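Local coordinates for protein cytosolic malate dehydrogenase (Trichomonas vaginalis, PDB 4UUO) that probably interconverts malate and oxaloacetate with NAD as the cofactor, as a member of the lactate/malate dehydrogenase superfamily, at residues Lys178-Gly183 against Ser285-Val290; Asn273-Ile278 against Val296-Gly301; His37-Pro42 against Glu73-Gly78; Ile4-Thr9 against Val79-Leu84. All blocks are in the same frame, centred on the assembly; numbering follows the deposited sequence.

Contact 1. Residues Lys178-Gly183 against Ser285-Val290; sequences KVCIWG and SFPVTV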
loop_
_atom_site.group_PDB
_atom_site.type_symbol
_atom_site.label_atom_id
_atom_site.label_comp_id
_atom_site.label_asym_id
_atom_site.label_seq_id
_atom_site.Cartn_x
_atom_site.Cartn_y
_atom_site.Cartn_z
ATOM N N LYS A 178 3.866 3.566 -25.665
ATOM C CA LYS A 178 4.967 4.345 -26.234
ATOM C C LYS A 178 5.030 5.813 -25.792
ATOM O O LYS A 178 5.329 6.704 -26.595
ATOM C CB LYS A 178 4.910 4.273 -27.762
ATOM C CG LYS A 178 5.097 2.871 -28.322
ATOM C CD LYS A 178 4.913 2.842 -29.829
ATOM C CE LYS A 178 4.834 1.417 -30.350
ATOM N NZ LYS A 178 4.587 1.378 -31.820
ATOM N N VAL A 179 4.759 6.063 -24.515
ATOM C CA VAL A 179 5.042 7.369 -23.937
ATOM C C VAL A 179 6.425 7.296 -23.315
ATOM O O VAL A 179 6.957 6.201 -23.116
ATOM C CB VAL A 179 4.002 7.793 -22.871
ATOM C CG1 VAL A 179 2.588 7.726 -23.438
ATOM C CG2 VAL A 179 4.130 6.935 -21.625
ATOM N N CYS A 180 7.018 8.448 -23.017
ATOM C CA CYS A 180 8.301 8.459 -22.328
ATOM C C CYS A 180 8.625 9.814 -21.723
ATOM O O CYS A 180 8.164 10.854 -22.195
ATOM C CB CYS A 180 9.436 8.038 -23.271
ATOM S SG CYS A 180 9.670 9.110 -24.716
ATOM N N ILE A 181 9.420 9.778 -20.661
ATOM C CA ILE A 181 9.998 10.974 -20.083
ATOM C C ILE A 181 11.485 11.033 -20.460
ATOM O O ILE A 181 12.194 10.027 -20.353
ATOM C CB ILE A 181 9.824 10.996 -18.543
ATOM C CG1 ILE A 181 8.343 11.148 -18.161
ATOM C CG2 ILE A 181 10.667 12.102 -17.918
ATOM C CD1 ILE A 181 7.741 12.522 -18.474
ATOM N N TRP A 182 11.941 12.198 -20.928
ATOM C CA TRP A 182 13.362 12.427 -21.211
ATOM C C TRP A 182 14.039 13.275 -20.129
ATOM O O TRP A 182 13.414 14.162 -19.543
ATOM C CB TRP A 182 13.559 13.137 -22.553
ATOM C CG TRP A 182 13.056 12.436 -23.780
ATOM C CD1 TRP A 182 11.783 12.466 -24.275
ATOM C CD2 TRP A 182 13.826 11.649 -24.700
ATOM N NE1 TRP A 182 11.707 11.728 -25.430
ATOM C CE2 TRP A 182 12.943 11.217 -25.714
ATOM C CE3 TRP A 182 15.165 11.259 -24.758
ATOM C CZ2 TRP A 182 13.363 10.416 -26.778
ATOM C CZ3 TRP A 182 15.579 10.461 -25.816
ATOM C CH2 TRP A 182 14.680 10.053 -26.812
ATOM N N GLY A 183 15.322 13.011 -19.888
ATOM C CA GLY A 183 16.159 13.904 -19.100
ATOM C C GLY A 183 16.111 13.770 -17.588
ATOM O O GLY A 183 16.203 12.670 -17.039
ATOM N N SER A 285 17.233 10.325 -18.619
ATOM C CA SER A 285 16.062 9.483 -18.837
ATOM C C SER A 285 15.813 9.269 -20.327
ATOM O O SER A 285 15.765 10.227 -21.094
ATOM C CB SER A 285 14.823 10.093 -18.171
ATOM O OG SER A 285 13.697 9.231 -18.276
ATOM N N PHE A 286 15.653 8.005 -20.719
ATOM C CA PHE A 286 15.406 7.635 -22.111
ATOM C C PHE A 286 14.160 6.773 -22.261
ATOM O O PHE A 286 13.743 6.109 -21.310
ATOM C CB PHE A 286 16.602 6.868 -22.686
ATOM C CG PHE A 286 17.841 7.693 -22.845
ATOM C CD1 PHE A 286 18.080 8.387 -24.021
ATOM C CD2 PHE A 286 18.778 7.760 -21.826
ATOM C CE1 PHE A 286 19.231 9.146 -24.173
ATOM C CE2 PHE A 286 19.929 8.513 -21.968
ATOM C CZ PHE A 286 20.158 9.208 -23.143
ATOM N N PRO A 287 13.562 6.776 -23.462
ATOM C CA PRO A 287 12.624 5.706 -23.803
ATOM C C PRO A 287 13.416 4.420 -23.990
ATOM O O PRO A 287 14.273 4.345 -24.879
ATOM C CB PRO A 287 11.990 6.184 -25.115
ATOM C CG PRO A 287 13.004 7.094 -25.714
ATOM C CD PRO A 287 13.706 7.754 -24.553
ATOM N N VAL A 288 13.167 3.433 -23.138
ATOM C CA VAL A 288 13.948 2.208 -23.184
ATOM C C VAL A 288 13.075 0.962 -23.253
ATOM O O VAL A 288 11.984 0.905 -22.679
ATOM C CB VAL A 288 14.890 2.085 -21.959
ATOM C CG1 VAL A 288 15.788 3.307 -21.842
ATOM C CG2 VAL A 288 14.094 1.885 -20.684
ATOM N N THR A 289 13.564 -0.025 -23.991
ATOM C CA THR A 289 13.039 -1.378 -23.919
ATOM C C THR A 289 13.911 -2.129 -22.910
ATOM O O THR A 289 15.025 -1.687 -22.605
ATOM C CB THR A 289 13.046 -2.070 -25.309
ATOM O OG1 THR A 289 12.422 -3.356 -25.220
ATOM C CG2 THR A 289 14.467 -2.233 -25.838
ATOM N N VAL A 290 13.407 -3.229 -22.355
ATOM C CA VAL A 290 14.225 -4.071 -21.475
ATOM C C VAL A 290 14.051 -5.528 -21.869
ATOM O O VAL A 290 12.926 -6.004 -22.006
ATOM C CB VAL A 290 13.863 -3.902 -19.974
ATOM C CG1 VAL A 290 14.741 -4.802 -19.113
ATOM C CG2 VAL A 290 13.996 -2.445 -19.531
#
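W182 leaves its strand with CG beside the backbone N (chi1 -61°), which swings the indole over P287, while S285 sends OG back to strand 180-182 by holding it anti to its own N (chi1 -175°). That hydroxyl donates to the carbonyl O of I181, OG to O 2.7 Å, from above the carbonyl plane. Next to it the backbones meet in a single antiparallel hydrogen-bonded pair: G183 N reaches S285 O at 3.1 Å, and S285 N reaches G183 O at 3.0 Å. Three bonds across the contact, two of main chain and one of side chain, grip S285. Farther along, side chains take over. P287 CD sits over one face of the indole, 3.4 Å from the centroid of the six-membered ring and 12° off its normal, a clear CH-pi contact, with CG of the same proline close to CZ2 and CH2. P287 CB also packs on C180 CB at 3.7 Å. F286 comes obliquely to the indole, CD1 to W182 CZ3 3.7 Å. The indole's NE1 is taken by D192 of strand 190-192, and S285 OG also bonds T154 OG1. The contact joins two antiparallel sheets of the C-terminal domain: strand 176-182 pairs with 190-192 and rests I181 on helix 155-169, and strand 283-290 runs between 264-269 and 296-298.

Contact 2. Residues Asn273-Ile278 against Val296-Gly301; sequences NEPYGI and VHVVEG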
loop_
_atom_site.group_PDB
_atom_site.type_symbol
_atom_site.label_atom_id
_atom_site.label_comp_id
_atom_site.label_asym_id
_atom_site.label_seq_id
_atom_site.Cartn_x
_atom_site.Cartn_y
_atom_site.Cartn_z
ATOM N N ASN A 273 27.353 5.086 -26.714
ATOM C CA ASN A 273 26.719 5.418 -27.988
ATOM C C ASN A 273 26.202 6.859 -28.033
ATOM O O ASN A 273 26.147 7.469 -29.099
ATOM C CB ASN A 273 25.575 4.433 -28.263
ATOM C CG ASN A 273 24.790 4.775 -29.516
ATOM O OD1 ASN A 273 23.755 5.439 -29.449
ATOM N ND2 ASN A 273 25.274 4.316 -30.668
ATOM N N GLU A 274 25.841 7.395 -26.869
ATOM C CA GLU A 274 25.285 8.747 -26.751
ATOM C C GLU A 274 24.127 8.977 -27.712
ATOM O O GLU A 274 24.243 9.779 -28.639
ATOM C CB GLU A 274 26.367 9.808 -26.990
ATOM C CG GLU A 274 27.386 9.932 -25.867
ATOM C CD GLU A 274 28.337 11.103 -26.061
ATOM O OE1 GLU A 274 28.070 11.948 -26.941
ATOM O OE2 GLU A 274 29.350 11.179 -25.330
ATOM N N PRO A 275 23.004 8.276 -27.490
ATOM C CA PRO A 275 21.869 8.409 -28.409
ATOM C C PRO A 275 21.356 9.845 -28.446
ATOM O O PRO A 275 21.459 10.549 -27.440
ATOM C CB PRO A 275 20.817 7.459 -27.818
ATOM C CG PRO A 275 21.577 6.561 -26.873
ATOM C CD PRO A 275 22.691 7.402 -26.347
ATOM N N TYR A 276 20.848 10.271 -29.600
ATOM C CA TYR A 276 20.246 11.597 -29.765
ATOM C C TYR A 276 21.194 12.743 -29.395
ATOM O O TYR A 276 20.744 13.853 -29.094
ATOM C CB TYR A 276 18.957 11.696 -28.938
ATOM C CG TYR A 276 17.977 10.582 -29.223
ATOM C CD1 TYR A 276 17.148 10.632 -30.340
ATOM C CD2 TYR A 276 17.889 9.474 -28.388
ATOM C CE1 TYR A 276 16.255 9.613 -30.617
ATOM C CE2 TYR A 276 16.997 8.447 -28.656
ATOM C CZ TYR A 276 16.182 8.525 -29.772
ATOM O OH TYR A 276 15.294 7.515 -30.052
ATOM N N GLY A 277 22.499 12.471 -29.421
ATOM C CA GLY A 277 23.502 13.477 -29.115
ATOM C C GLY A 277 23.515 13.890 -27.654
ATOM O O GLY A 277 24.098 14.918 -27.293
ATOM N N ILE A 278 22.860 13.099 -26.809
ATOM C CA ILE A 278 22.891 13.350 -25.373
ATOM C C ILE A 278 24.259 12.954 -24.839
ATOM O O ILE A 278 24.625 11.778 -24.848
ATOM C CB ILE A 278 21.783 12.586 -24.625
ATOM C CG1 ILE A 278 20.409 13.147 -25.002
ATOM C CG2 ILE A 278 21.990 12.675 -23.122
ATOM C CD1 ILE A 278 20.273 14.647 -24.782
ATOM N N VAL A 296 18.814 -3.455 -20.241
ATOM C CA VAL A 296 18.187 -2.216 -20.691
ATOM C C VAL A 296 18.743 -1.771 -22.046
ATOM O O VAL A 296 19.955 -1.785 -22.266
ATOM C CB VAL A 296 18.379 -1.077 -19.652
ATOM C CG1 VAL A 296 17.811 0.242 -20.174
ATOM C CG2 VAL A 296 17.724 -1.442 -18.326
ATOM N N HIS A 297 17.852 -1.387 -22.956
ATOM C CA HIS A 297 18.261 -0.866 -24.256
ATOM C C HIS A 297 17.507 0.418 -24.599
ATOM O O HIS A 297 16.277 0.441 -24.615
ATOM C CB HIS A 297 18.043 -1.910 -25.358
ATOM C CG HIS A 297 18.823 -3.175 -25.164
ATOM N ND1 HIS A 297 18.267 -4.319 -24.631
ATOM C CD2 HIS A 297 20.115 -3.477 -25.436
ATOM C CE1 HIS A 297 19.182 -5.270 -24.583
ATOM N NE2 HIS A 297 20.313 -4.785 -25.065
ATOM N N VAL A 298 18.253 1.484 -24.867
ATOM C CA VAL A 298 17.670 2.753 -25.290
ATOM C C VAL A 298 17.029 2.633 -26.669
ATOM O O VAL A 298 17.665 2.161 -27.612
ATOM C CB VAL A 298 18.734 3.884 -25.331
ATOM C CG1 VAL A 298 18.151 5.161 -25.931
ATOM C CG2 VAL A 298 19.307 4.146 -23.947
ATOM N N VAL A 299 15.772 3.052 -26.786
ATOM C CA VAL A 299 15.113 3.150 -28.088
ATOM C C VAL A 299 15.813 4.235 -28.913
ATOM O O VAL A 299 15.659 5.426 -28.634
ATOM C CB VAL A 299 13.607 3.469 -27.938
ATOM C CG1 VAL A 299 12.972 3.750 -29.286
ATOM C CG2 VAL A 299 12.888 2.328 -27.220
ATOM N N GLU A 300 16.579 3.820 -29.924
ATOM C CA GLU A 300 17.557 4.705 -30.570
ATOM C C GLU A 300 17.084 5.477 -31.807
ATOM O O GLU A 300 17.561 6.586 -32.057
ATOM C CB GLU A 300 18.802 3.902 -30.957
ATOM C CG GLU A 300 19.765 3.638 -29.815
ATOM C CD GLU A 300 21.040 2.957 -30.282
ATOM O OE1 GLU A 300 21.195 2.747 -31.504
ATOM O OE2 GLU A 300 21.891 2.632 -29.427
ATOM N N GLY A 301 16.177 4.902 -32.591
ATOM C CA GLY A 301 15.788 5.521 -33.847
ATOM C C GLY A 301 14.410 6.153 -33.838
ATOM O O GLY A 301 13.451 5.564 -34.334
HETATM O O HOH W 1 19.861 8.358 -31.538
#
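P275 and E300 bring their backbones to 6.1 Å, CA to CA, where a loop of the C-terminal domain passes the end of edge strand 296-298 in a three-stranded antiparallel sheet. The touching parts run 58° apart and share no direct backbone hydrogen bond. The loop folds on itself in a beta turn, I278 N bonding P275 O; Y276 and G277 both have positive phi at its centre, as in type I' turns. From this turn the Y276 side chain extends to the other segment, where OH donates to V299 O at 2.6 Å, the acceptor lying in the plane of the ring at its edge. P275 packs CG on V298 CG1 at 3.8 Å. Toward solvent, N273 and E300 come from opposite directions with amide and carboxylate nearly coplanar; N273 OD1 and E300 OE2, 3.4 Å apart, are two acceptors and form no hydrogen bond. The W182 indole meets the Y276 ring edge-to-face, linking the turn to the interior. A water completes the bridge: it accepts from Y276 N at 2.9 Å, donates to E300 O at 2.9 Å, and lies over the centre of one face of the Y276 ring.

Contact 3. Residues His37-Pro42 against Glu73-Gly78; sequences HLLEIP and EEAFKG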
loop_
_atom_site.group_PDB
_atom_site.type_symbol
_atom_site.label_atom_id
_atom_site.label_comp_id
_atom_site.label_asym_id
_atom_site.label_seq_id
_atom_site.Cartn_x
_atom_site.Cartn_y
_atom_site.Cartn_z
ATOM N N HIS A 37 15.268 -5.816 3.075
ATOM C CA HIS A 37 16.220 -4.981 3.801
ATOM C C HIS A 37 15.627 -3.588 4.026
ATOM O O HIS A 37 15.163 -2.942 3.083
ATOM C CB HIS A 37 17.546 -4.874 3.045
ATOM C CG HIS A 37 18.394 -6.106 3.120
ATOM N ND1 HIS A 37 19.647 -6.110 3.692
ATOM C CD2 HIS A 37 18.169 -7.370 2.694
ATOM C CE1 HIS A 37 20.159 -7.326 3.618
ATOM N NE2 HIS A 37 19.283 -8.109 3.016
ATOM N N LEU A 38 15.644 -3.134 5.277
ATOM C CA LEU A 38 15.058 -1.847 5.639
ATOM C C LEU A 38 16.062 -0.941 6.360
ATOM O O LEU A 38 16.572 -1.281 7.431
ATOM C CB LEU A 38 13.822 -2.059 6.514
ATOM C CG LEU A 38 12.703 -2.927 5.925
ATOM C CD1 LEU A 38 11.508 -2.980 6.864
ATOM C CD2 LEU A 38 12.283 -2.414 4.563
ATOM N N LEU A 39 16.341 0.215 5.766
ATOM C CA LEU A 39 17.270 1.170 6.360
ATOM C C LEU A 39 16.558 2.453 6.801
ATOM O O LEU A 39 15.667 2.955 6.115
ATOM C CB LEU A 39 18.392 1.502 5.376
ATOM C CG LEU A 39 19.465 2.498 5.840
ATOM C CD1 LEU A 39 20.309 1.919 6.966
ATOM C CD2 LEU A 39 20.344 2.946 4.675
ATOM N N GLU A 40 16.952 2.970 7.959
ATOM C CA GLU A 40 16.437 4.243 8.452
ATOM C C GLU A 40 17.534 4.969 9.207
ATOM O O GLU A 40 18.446 4.341 9.729
ATOM C CB GLU A 40 15.218 4.043 9.364
ATOM C CG GLU A 40 13.874 4.283 8.697
ATOM C CD GLU A 40 13.692 5.710 8.203
ATOM O OE1 GLU A 40 14.304 6.634 8.778
ATOM O OE2 GLU A 40 12.935 5.909 7.230
ATOM N N ILE A 41 17.447 6.290 9.267
ATOM C CA ILE A 41 18.326 7.061 10.138
ATOM C C ILE A 41 17.832 6.892 11.586
ATOM O O ILE A 41 16.656 6.590 11.808
ATOM C CB ILE A 41 18.376 8.556 9.724
ATOM C CG1 ILE A 41 17.014 9.228 9.890
ATOM C CG2 ILE A 41 18.851 8.704 8.281
ATOM C CD1 ILE A 41 16.999 10.656 9.386
ATOM N N PRO A 42 18.738 7.041 12.571
ATOM C CA PRO A 42 18.439 6.834 13.995
ATOM C C PRO A 42 17.136 7.466 14.493
ATOM O O PRO A 42 16.484 6.897 15.375
ATOM C CB PRO A 42 19.644 7.471 14.679
ATOM C CG PRO A 42 20.757 7.155 13.742
ATOM C CD PRO A 42 20.181 7.247 12.355
ATOM N N GLU A 73 26.287 -1.199 6.428
ATOM C CA GLU A 73 26.946 -2.444 6.047
ATOM C C GLU A 73 25.971 -3.607 6.189
ATOM O O GLU A 73 25.948 -4.507 5.353
ATOM C CB GLU A 73 28.211 -2.690 6.884
ATOM C CG GLU A 73 28.000 -2.744 8.396
ATOM C CD GLU A 73 28.249 -1.411 9.082
ATOM O OE1 GLU A 73 28.567 -0.424 8.382
ATOM O OE2 GLU A 73 28.132 -1.351 10.325
ATOM N N GLU A 74 25.150 -3.568 7.236
ATOM C CA GLU A 74 24.155 -4.606 7.476
ATOM C C GLU A 74 22.983 -4.462 6.506
ATOM O O GLU A 74 22.415 -5.455 6.046
ATOM C CB GLU A 74 23.659 -4.551 8.922
ATOM C CG GLU A 74 22.701 -5.674 9.286
ATOM C CD GLU A 74 22.106 -5.518 10.674
ATOM O OE1 GLU A 74 22.270 -4.434 11.276
ATOM O OE2 GLU A 74 21.468 -6.479 11.156
ATOM N N ALA A 75 22.636 -3.215 6.197
ATOM C CA ALA A 75 21.520 -2.910 5.307
ATOM C C ALA A 75 21.814 -3.250 3.844
ATOM O O ALA A 75 20.934 -3.725 3.120
ATOM C CB ALA A 75 21.146 -1.441 5.429
ATOM N N PHE A 76 23.048 -3.002 3.414
ATOM C CA PHE A 76 23.409 -3.136 2.006
ATOM C C PHE A 76 24.017 -4.488 1.659
ATOM O O PHE A 76 24.273 -4.763 0.488
ATOM C CB PHE A 76 24.394 -2.034 1.603
ATOM C CG PHE A 76 23.748 -0.705 1.331
ATOM C CD1 PHE A 76 23.441 0.157 2.370
ATOM C CD2 PHE A 76 23.455 -0.317 0.036
ATOM C CE1 PHE A 76 22.845 1.385 2.116
ATOM C CE2 PHE A 76 22.869 0.907 -0.225
ATOM C CZ PHE A 76 22.560 1.758 0.815
ATOM N N LYS A 77 24.261 -5.327 2.663
ATOM C CA LYS A 77 24.973 -6.582 2.426
ATOM C C LYS A 77 24.139 -7.561 1.598
ATOM O O LYS A 77 22.969 -7.816 1.899
ATOM C CB LYS A 77 25.399 -7.236 3.750
ATOM C CG LYS A 77 24.253 -7.654 4.662
ATOM C CD LYS A 77 24.750 -8.275 5.964
ATOM C CE LYS A 77 23.583 -8.800 6.801
ATOM N NZ LYS A 77 22.510 -7.780 6.987
ATOM N N GLY A 78 24.752 -8.069 0.530
ATOM C CA GLY A 78 24.178 -9.126 -0.284
ATOM C C GLY A 78 22.897 -8.831 -1.043
ATOM O O GLY A 78 22.261 -9.761 -1.547
#
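In the NAD-binding Rossmann domain, the second strand of the parallel sheet, 34-39, carries H37 and L39 against the C-terminal end of the short helix 72-76. H37 turns its imidazole toward the carbonyls at that helix end. Its ND1 makes a weak hydrogen bond to A75 O, 2.8 Å long but bent to 127° at the hydrogen, and CE1 lies 3.3 Å from K77 O. The other ring nitrogen, NE2, bonds H5 ND1 of the neighbouring strand 4-8, so both nitrogens have partners, which should limit rotation of the ring. K77 also turns back on the helix end. The bend at its last torsion (chi4 -51°) brings NZ to the carbonyl O of E74, on a lone pair in the carbonyl plane, and the carbonyls at this short helix's C-terminal end would suit such donors. Two residues along the strand, L39 projects toward the helix with CG anti to the backbone N (chi1 -180°) and divides its methyls: CD1 packs on A75 CB at 3.8 Å, CD2 on F76 CE1 at 3.9 Å. F76 continues onto helix 96-117. Just past the strand, E40 binds A12 N of the predicted NAD-binding loop through OE2. An acidic residue at the end of the second strand is characteristic of NAD-binding Rossmann folds, where it commonly takes the adenosine ribose hydroxyls.

Contact 4. Residues Ile4-Thr9 against Val79-Leu84; sequences IHILIT and VDVAFL
F83 lies beside I6 and I8 on one face of a parallel strand pair, and its side chain can be followed outward. CB stands 3.5 Å from L7 O, the carbonyl that also accepts F83 N. CG beside the backbone N (chi1 -67°) then carries the ring out on the face shared with I6 and I8. CD2 meets I8 CG1 at 4.0 Å, and CE2 touches I6 CG2 at 3.7 Å, the methyl lying in the ring plane at its edge. Beyond, the ring reaches I23 of helix 14-25. On the reverse face L7 packs CB on V79 CG1 and CD2 on A82 CB, where A82 also meets L114 of helix 96-117. The backbones are tied in register, I6 with V81, L7 with A82, I8 with F83, by bonds from L7 N to V81 O (2.7 Å), F83 N to L7 O (2.7 Å) and T9 N to F83 O (3.1 Å). T9 leads directly into G10-G16, the predicted NAD-binding loop. At the start, H5 O accepts D80 N at 2.7 Å and, more weakly, V81 N; H5 N in turn gives a weak bond to D80 OD1. Regular main-chain hydrogen bonds flanked by apolar side chains on both faces suit the two middle strands of the six-stranded Rossmann sheet.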
loop_
_atom_site.group_PDB
_atom_site.type_symbol
_atom_site.label_atom_id
_atom_site.label_comp_id
_atom_site.label_asym_id
_atom_site.label_seq_id
_atom_site.Cartn_x
_atom_site.Cartn_y
_atom_site.Cartn_z
ATOM N N ILE A 4 15.383 -13.453 -2.664
ATOM C CA ILE A 4 16.036 -12.240 -3.136
ATOM C C ILE A 4 16.091 -11.146 -2.059
ATOM O O ILE A 4 15.109 -10.879 -1.355
ATOM C CB ILE A 4 15.343 -11.689 -4.408
ATOM C CG1 ILE A 4 15.981 -10.359 -4.833
ATOM C CG2 ILE A 4 13.838 -11.563 -4.201
ATOM C CD1 ILE A 4 15.388 -9.760 -6.079
ATOM N N HIS A 5 17.261 -10.525 -1.941
ATOM C CA HIS A 5 17.499 -9.506 -0.932
ATOM C C HIS A 5 17.285 -8.118 -1.507
ATOM O O HIS A 5 18.029 -7.662 -2.381
ATOM C CB HIS A 5 18.908 -9.662 -0.355
ATOM C CG HIS A 5 19.079 -10.918 0.440
ATOM N ND1 HIS A 5 19.130 -10.927 1.820
ATOM C CD2 HIS A 5 19.166 -12.214 0.056
ATOM C CE1 HIS A 5 19.265 -12.169 2.246
ATOM N NE2 HIS A 5 19.287 -12.971 1.195
ATOM N N ILE A 6 16.248 -7.458 -1.004
ATOM C CA ILE A 6 15.799 -6.183 -1.539
ATOM C C ILE A 6 15.865 -5.103 -0.471
ATOM O O ILE A 6 15.270 -5.235 0.599
ATOM C CB ILE A 6 14.365 -6.294 -2.088
ATOM C CG1 ILE A 6 14.326 -7.308 -3.238
ATOM C CG2 ILE A 6 13.849 -4.926 -2.523
ATOM C CD1 ILE A 6 12.942 -7.723 -3.662
ATOM N N LEU A 7 16.599 -4.036 -0.770
ATOM C CA LEU A 7 16.820 -2.959 0.186
ATOM C C LEU A 7 15.930 -1.749 -0.070
ATOM O O LEU A 7 15.778 -1.298 -1.205
ATOM C CB LEU A 7 18.288 -2.524 0.161
ATOM C CG LEU A 7 18.608 -1.229 0.916
ATOM C CD1 LEU A 7 18.622 -1.448 2.426
ATOM C CD2 LEU A 7 19.916 -0.631 0.435
ATOM N N ILE A 8 15.339 -1.227 0.996
ATOM C CA ILE A 8 14.662 0.053 0.914
ATOM C C ILE A 8 15.229 0.997 1.958
ATOM O O ILE A 8 15.168 0.719 3.158
ATOM C CB ILE A 8 13.152 -0.071 1.117
ATOM C CG1 ILE A 8 12.559 -1.071 0.122
ATOM C CG2 ILE A 8 12.504 1.291 0.957
ATOM C CD1 ILE A 8 11.153 -1.505 0.466
ATOM N N THR A 9 15.803 2.100 1.490
ATOM C CA THR A 9 16.278 3.155 2.371
ATOM C C THR A 9 15.113 4.080 2.699
ATOM O O THR A 9 14.131 4.122 1.955
ATOM C CB THR A 9 17.417 3.957 1.733
ATOM O OG1 THR A 9 16.912 4.690 0.612
ATOM C CG2 THR A 9 18.519 3.024 1.270
ATOM N N VAL A 79 22.516 -7.559 -1.144
ATOM C CA VAL A 79 21.242 -7.208 -1.772
ATOM C C VAL A 79 21.319 -7.270 -3.301
ATOM O O VAL A 79 22.371 -7.031 -3.898
ATOM C CB VAL A 79 20.742 -5.796 -1.339
ATOM C CG1 VAL A 79 20.473 -5.754 0.164
ATOM C CG2 VAL A 79 21.726 -4.716 -1.748
ATOM N N ASP A 80 20.194 -7.609 -3.923
ATOM C CA ASP A 80 20.109 -7.705 -5.375
ATOM C C ASP A 80 19.425 -6.475 -5.961
ATOM O O ASP A 80 19.611 -6.151 -7.133
ATOM C CB ASP A 80 19.349 -8.970 -5.785
ATOM C CG ASP A 80 20.012 -10.241 -5.285
ATOM O OD1 ASP A 80 19.714 -10.659 -4.147
ATOM O OD2 ASP A 80 20.827 -10.824 -6.033
ATOM N N VAL A 81 18.621 -5.805 -5.139
ATOM C CA VAL A 81 17.893 -4.610 -5.554
ATOM C C VAL A 81 17.949 -3.559 -4.453
ATOM O O VAL A 81 17.698 -3.860 -3.284
ATOM C CB VAL A 81 16.409 -4.918 -5.882
ATOM C CG1 VAL A 81 15.628 -3.627 -6.138
ATOM C CG2 VAL A 81 16.297 -5.865 -7.073
ATOM N N ALA A 82 18.280 -2.327 -4.824
ATOM C CA ALA A 82 18.311 -1.237 -3.857
ATOM C C ALA A 82 17.378 -0.111 -4.279
ATOM O O ALA A 82 17.552 0.498 -5.337
ATOM C CB ALA A 82 19.727 -0.713 -3.687
ATOM N N PHE A 83 16.377 0.148 -3.446
ATOM C CA PHE A 83 15.525 1.308 -3.622
ATOM C C PHE A 83 16.060 2.431 -2.748
ATOM O O PHE A 83 15.759 2.503 -1.555
ATOM C CB PHE A 83 14.075 0.988 -3.262
ATOM C CG PHE A 83 13.411 0.017 -4.198
ATOM C CD1 PHE A 83 12.912 0.446 -5.419
ATOM C CD2 PHE A 83 13.277 -1.324 -3.855
ATOM C CE1 PHE A 83 12.288 -0.441 -6.279
ATOM C CE2 PHE A 83 12.655 -2.219 -4.716
ATOM C CZ PHE A 83 12.163 -1.776 -5.932
ATOM N N LEU A 84 16.877 3.293 -3.337
ATOM C CA LEU A 84 17.412 4.425 -2.598
ATOM C C LEU A 84 16.342 5.521 -2.481
ATOM O O LEU A 84 16.331 6.504 -3.231
ATOM C CB LEU A 84 18.683 4.953 -3.265
ATOM C CG LEU A 84 19.839 3.954 -3.413
ATOM C CD1 LEU A 84 21.113 4.655 -3.903
ATOM C CD2 LEU A 84 20.099 3.193 -2.109
#

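How the contacts relate
The four contacts fall into two pairs, one in each domain. Contacts 3 and 4, centres 9 Å apart, share the parallel Rossmann sheet, where strands 34-39 and 4-8 are neighbours joined by probable hydrogen bonds from H37 N to I6 O and from I8 N to H37 O; contact 3 is nested in the loop that contact 4 closes. Contacts 1 and 2, centres 10 Å apart, come later and alternate along the chain, meeting where strand 283-290 pairs with 296-298. The two pairs lie 23 to 34 Å apart between centres and never touch. Contact 4 borders the predicted NAD-binding loop and contact 1 lies near H185, the predicted proton acceptor, placing the pairs in the cofactor and catalytic domains.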